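Local coordinates for protein KLLA0F12672p (Kluyveromyces lactis, PDB 4M3O) that probably dephosphorylates the C-terminal domain repeats of RNA polymerase II as an Rtr1/RPAP2-family phosphatase, here represented by its zinc-binding N-terminal domain, at residues A[47-52]-A[75-80]; A[124-129]-A[148-153]. One frame throughout, in Å; residues are numbered along the deposited sequence.

After helices 5-13 and 24-40 the chain reaches helix 46-52, which supplies one half of contact 1. The chain then runs through helix 58-70 into the zinc-binding loop at 75-80, where contact 1 closes. Helix 114-125 follows, and its C-terminal end opens contact 2. A loop without helix or strand leads on to 148-153, which closes contact 2. The two contacts lie in series and neither nest nor cross. Their centres are about 11 Å apart, yet they touch. M49 and Y76 of contact 1 pack on L151 of contact 2, and K50 probably hydrogen-bonds to I149 O. The C-terminal loop is thereby tied to helix 46-52, the zinc-binding turn and the end of helix 114-125.

Contact 1: residues A[47-52]-A[75-80]; sequences RTMKYI and GYPLCS. With ZN (zinc ion), chain C.
M49 packs against Y76, P77 and L78 in a buried apolar contact between helix 46-52 and the zinc-finger loop that follows helix 58-70. The loop residues form a type I beta turn from Y76 to C79, closed by the backbone bond from C79 N to Y76 O. C79 is one of four ligands of the zinc ion; C74, C112 and H116 complete the site. This is the zinc site of the Rtr1/RPAP2 family.

The whole helix side of the contact is M49. Its CG lies anti to the backbone N (chi1 -157°), and the chain bends at chi2 (52°), carrying SD and CE to the turn. CG meets L78 CG at 4.0 Å. SD lies 4.0 Å from P77 CB. The thioether chain crosses the proline ring at about a right angle, with CE close to both CG and CD of P77. L78 flanks the nearer part of the chain and the Y76 ring its methyl end.

Replacing M49 by an alanine would probably open a gap between the helix and the turn, with the Y76 ring and P77 losing their partner on this side.

Other parts of the fold close in around the turn. V43 touches P77 and L78, and Y61 of helix 58-70 touches Y76 and P77. The Y76 ring also meets the ring of H116, so the same tyrosine borders both the methionine and the metal site. At that site C79 SG binds the zinc ion at 2.3 Å. At the helix contact, M49 CE approaches Y76 CE1 obliquely, at 3.7 Å.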
# COMPACT_ATOMS: atom_id res chain seq x y z
N ARG A 47 0.91 -7.72 9.67
CA ARG A 47 -0.51 -8.06 9.63
C ARG A 47 -1.26 -6.94 8.91
O ARG A 47 -2.25 -7.18 8.19
CB ARG A 47 -1.08 -8.38 11.04
CG ARG A 47 -1.27 -7.19 11.97
CD ARG A 47 -1.79 -7.61 13.35
NE ARG A 47 -3.25 -7.56 13.48
CZ ARG A 47 -3.97 -6.45 13.73
NH1 ARG A 47 -3.40 -5.23 13.84
NH2 ARG A 47 -5.28 -6.55 13.82
N THR A 48 -0.79 -5.71 9.10
CA THR A 48 -1.39 -4.58 8.47
C THR A 48 -1.11 -4.58 6.92
O THR A 48 -1.97 -4.35 6.08
CB THR A 48 -0.94 -3.27 9.16
OG1 THR A 48 -1.21 -3.32 10.57
CG2 THR A 48 -1.68 -2.07 8.53
N MET A 49 0.12 -4.92 6.59
CA MET A 49 0.60 -5.04 5.22
C MET A 49 -0.22 -6.09 4.48
O MET A 49 -0.69 -5.87 3.33
CB MET A 49 2.08 -5.37 5.36
CG MET A 49 2.96 -5.06 4.23
SD MET A 49 2.90 -3.39 3.56
CE MET A 49 3.75 -3.96 2.10
N LYS A 50 -0.53 -7.20 5.15
CA LYS A 50 -1.38 -8.24 4.53
C LYS A 50 -2.84 -7.79 4.40
O LYS A 50 -3.50 -8.12 3.42
CB LYS A 50 -1.37 -9.52 5.29
CG LYS A 50 -0.01 -10.20 5.40
CD LYS A 50 -0.01 -11.17 6.63
CE LYS A 50 1.35 -11.82 6.84
NZ LYS A 50 1.53 -13.03 5.98
N TYR A 51 -3.30 -7.01 5.37
CA TYR A 51 -4.66 -6.45 5.31
C TYR A 51 -4.84 -5.45 4.13
O TYR A 51 -5.84 -5.48 3.44
CB TYR A 51 -4.96 -5.77 6.65
CG TYR A 51 -6.24 -5.00 6.71
CD1 TYR A 51 -7.46 -5.66 6.77
CD2 TYR A 51 -6.23 -3.61 6.70
CE1 TYR A 51 -8.67 -4.95 6.81
CE2 TYR A 51 -7.42 -2.88 6.77
CZ TYR A 51 -8.64 -3.55 6.83
OH TYR A 51 -9.79 -2.80 6.85
N ILE A 52 -3.87 -4.57 3.94
CA ILE A 52 -3.84 -3.55 2.84
C ILE A 52 -4.16 -4.08 1.46
O ILE A 52 -4.74 -3.38 0.65
CB ILE A 52 -2.42 -2.93 2.75
CG1 ILE A 52 -2.10 -2.19 4.00
CG2 ILE A 52 -2.31 -1.89 1.67
CD1 ILE A 52 -3.30 -1.49 4.52
N GLY A 75 9.98 3.22 -1.11
CA GLY A 75 8.77 2.73 -1.72
C GLY A 75 8.05 1.66 -0.92
O GLY A 75 6.82 1.65 -0.88
N TYR A 76 8.80 0.81 -0.27
CA TYR A 76 8.21 -0.30 0.53
C TYR A 76 7.56 0.25 1.80
O TYR A 76 8.24 0.83 2.63
CB TYR A 76 9.26 -1.36 0.86
CG TYR A 76 8.76 -2.71 1.39
CD1 TYR A 76 7.74 -3.40 0.74
CD2 TYR A 76 9.36 -3.29 2.54
CE1 TYR A 76 7.32 -4.63 1.18
CE2 TYR A 76 8.95 -4.55 3.00
CZ TYR A 76 7.91 -5.20 2.35
OH TYR A 76 7.48 -6.43 2.73
N PRO A 77 6.21 0.14 1.88
CA PRO A 77 5.42 0.82 2.91
C PRO A 77 5.81 0.52 4.39
O PRO A 77 5.62 1.36 5.21
CB PRO A 77 3.95 0.39 2.60
CG PRO A 77 3.97 -0.11 1.22
CD PRO A 77 5.37 -0.54 0.89
N LEU A 78 6.40 -0.63 4.67
CA LEU A 78 6.91 -0.95 6.02
C LEU A 78 8.17 -0.19 6.41
O LEU A 78 8.56 -0.24 7.56
CB LEU A 78 7.24 -2.40 6.11
CG LEU A 78 6.05 -3.36 6.14
CD1 LEU A 78 6.63 -4.74 5.86
CD2 LEU A 78 5.38 -3.34 7.53
N CYS A 79 8.78 0.52 5.48
CA CYS A 79 10.07 1.16 5.73
C CYS A 79 9.91 2.62 6.13
O CYS A 79 9.07 3.34 5.55
CB CYS A 79 10.86 1.15 4.44
SG CYS A 79 12.62 1.53 4.59
N SER A 80 10.75 3.08 7.03
CA SER A 80 10.74 4.47 7.44
C SER A 80 12.02 5.18 7.01
O SER A 80 12.31 6.25 7.49
CB SER A 80 10.55 4.57 8.96
OG SER A 80 11.61 3.88 9.60
ZN ZN C . 13.31 0.68 2.57

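Contact 2: residues A[124-129]-A[148-153]; sequences QFQLSD and EIQLLE
Q126 reaches the 148-153 segment with CG anti to its own carbonyl carbon (chi1 -61°) and an extended chain beyond. This sets its terminal amide beside the backbone of Q150, and chi3 (76°) turns the amide plane to bring OE1 to Q150 N and NE2 to Q150 O. The amide makes a bidentate pair of hydrogen bonds with one backbone residue, at the surface. It joins the C-terminal region of helix 114-125 to the loop running toward the C terminus.

Both ends of the amide are used. Q150 N donates to Q126 OE1 at 2.8 Å, in a nearly straight bond with an angle of 167° at the hydrogen. Q126 NE2 donates in return to Q150 O at 2.7 Å. That acceptor lies close to the plane of the Q126 amide. In each bond the donor is tilted slightly from the plane of the accepting carbonyl. One glutamine side chain thus pairs with the N-H and C=O of a single residue, much as a neighbouring beta strand would.

Apolar atoms flank the pair. I149 CG2 lies 3.6 Å from Q126 OE1 and also touches the carbon part of the glutamine. Q150 CB comes within 3.5 Å of Q126 OE1. The Q150 side chain then bends away, and its NE2 makes a weak bond to E148 O at 3.5 Å.

Outside the two segments, Q126 NE2 also donates to F122 O, one turn back in the helix. I149 and L151 rest on Y123, which faces them from the same helix.

With OE1 accepting and NE2 giving bonds to both Q150 O and F122 O, the three bonds favour this orientation of the amide over the one turned by 180°. A turned amide would probably set oxygen against carbonyl oxygen and NE2 against a backbone N-H.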
# COMPACT_ATOMS: atom_id res chain seq x y z
N GLN A 124 4.05 -7.00 -4.66
CA GLN A 124 3.27 -6.53 -5.80
C GLN A 124 2.86 -7.66 -6.67
O GLN A 124 1.71 -7.69 -7.14
CB GLN A 124 4.05 -5.50 -6.64
CG GLN A 124 3.19 -5.00 -7.76
CD GLN A 124 3.92 -4.17 -8.76
OE1 GLN A 124 4.96 -4.55 -9.21
NE2 GLN A 124 3.32 -3.04 -9.17
N PHE A 125 3.79 -8.59 -6.94
CA PHE A 125 3.44 -9.77 -7.74
C PHE A 125 2.20 -10.50 -7.23
O PHE A 125 1.49 -11.12 -8.02
CB PHE A 125 4.60 -10.78 -7.77
CG PHE A 125 5.82 -10.29 -8.48
CD1 PHE A 125 5.72 -9.41 -9.52
CD2 PHE A 125 7.06 -10.78 -8.15
CE1 PHE A 125 6.85 -8.97 -10.19
CE2 PHE A 125 8.19 -10.37 -8.80
CZ PHE A 125 8.10 -9.47 -9.84
N GLN A 126 1.88 -10.40 -5.95
CA GLN A 126 0.74 -11.14 -5.46
C GLN A 126 -0.54 -10.33 -5.48
O GLN A 126 -1.57 -10.82 -5.16
CB GLN A 126 0.98 -11.61 -4.03
CG GLN A 126 2.19 -12.53 -3.88
CD GLN A 126 2.54 -12.66 -2.42
OE1 GLN A 126 1.87 -13.34 -1.71
NE2 GLN A 126 3.58 -11.99 -1.97
N LEU A 127 -0.48 -9.05 -5.78
CA LEU A 127 -1.69 -8.27 -5.71
C LEU A 127 -2.53 -8.56 -6.99
O LEU A 127 -1.99 -8.91 -8.02
CB LEU A 127 -1.28 -6.83 -5.67
CG LEU A 127 -1.09 -5.97 -4.47
CD1 LEU A 127 -1.17 -6.54 -3.12
CD2 LEU A 127 -0.02 -4.87 -4.62
N SER A 128 -3.83 -8.37 -6.89
CA SER A 128 -4.79 -8.69 -7.94
C SER A 128 -4.92 -7.49 -8.83
O SER A 128 -4.77 -6.34 -8.35
CB SER A 128 -6.15 -8.98 -7.26
OG SER A 128 -7.20 -9.08 -8.18
N ASP A 129 -5.19 -7.71 -10.11
CA ASP A 129 -5.60 -6.62 -11.01
C ASP A 129 -7.11 -6.40 -11.10
O ASP A 129 -7.54 -5.49 -11.80
CB ASP A 129 -5.06 -6.82 -12.42
CG ASP A 129 -3.62 -6.44 -12.52
OD1 ASP A 129 -2.92 -6.98 -13.41
OD2 ASP A 129 -3.19 -5.62 -11.66
N GLU A 148 -3.93 -15.73 1.20
CA GLU A 148 -3.19 -14.95 2.14
C GLU A 148 -1.91 -14.50 1.49
O GLU A 148 -1.19 -15.28 0.94
CB GLU A 148 -2.89 -15.73 3.39
CG GLU A 148 -1.60 -15.31 4.04
CD GLU A 148 -1.77 -14.46 5.28
OE1 GLU A 148 -1.45 -14.92 6.39
OE2 GLU A 148 -2.21 -13.32 5.14
N ILE A 149 -1.66 -13.21 1.56
CA ILE A 149 -0.55 -12.60 0.88
C ILE A 149 0.67 -12.93 1.74
O ILE A 149 0.55 -12.95 2.95
CB ILE A 149 -0.73 -11.05 0.73
CG1 ILE A 149 -2.06 -10.71 0.08
CG2 ILE A 149 0.36 -10.44 -0.17
CD1 ILE A 149 -2.34 -11.30 -1.29
N GLN A 150 1.80 -13.17 1.10
CA GLN A 150 3.05 -13.56 1.77
C GLN A 150 3.99 -12.35 1.74
O GLN A 150 4.05 -11.66 0.71
CB GLN A 150 3.73 -14.63 0.96
CG GLN A 150 2.96 -15.86 0.61
CD GLN A 150 2.83 -16.68 1.83
OE1 GLN A 150 3.80 -17.33 2.31
NE2 GLN A 150 1.67 -16.53 2.45
N LEU A 151 4.74 -12.15 2.80
CA LEU A 151 5.71 -11.05 2.86
C LEU A 151 7.13 -11.64 2.90
O LEU A 151 7.38 -12.55 3.61
CB LEU A 151 5.50 -10.25 4.15
CG LEU A 151 4.18 -9.52 4.20
CD1 LEU A 151 4.11 -8.68 5.46
CD2 LEU A 151 3.94 -8.64 3.02
N LEU A 152 8.05 -11.09 2.16
CA LEU A 152 9.39 -11.60 2.14
C LEU A 152 10.24 -11.06 3.27
O LEU A 152 10.34 -9.88 3.42
CB LEU A 152 10.02 -11.23 0.82
CG LEU A 152 11.47 -11.56 0.62
CD1 LEU A 152 11.66 -13.06 0.62
CD2 LEU A 152 11.95 -10.96 -0.67
N GLU A 153 10.85 -11.93 4.05
CA GLU A 153 11.78 -11.50 5.09
C GLU A 153 12.97 -10.76 4.44
O GLU A 153 13.55 -11.23 3.42
CB GLU A 153 12.29 -12.71 5.87
CG GLU A 153 11.21 -13.47 6.67
CD GLU A 153 10.37 -14.46 5.83
OE1 GLU A 153 10.67 -14.60 4.61
OE2 GLU A 153 9.46 -15.14 6.40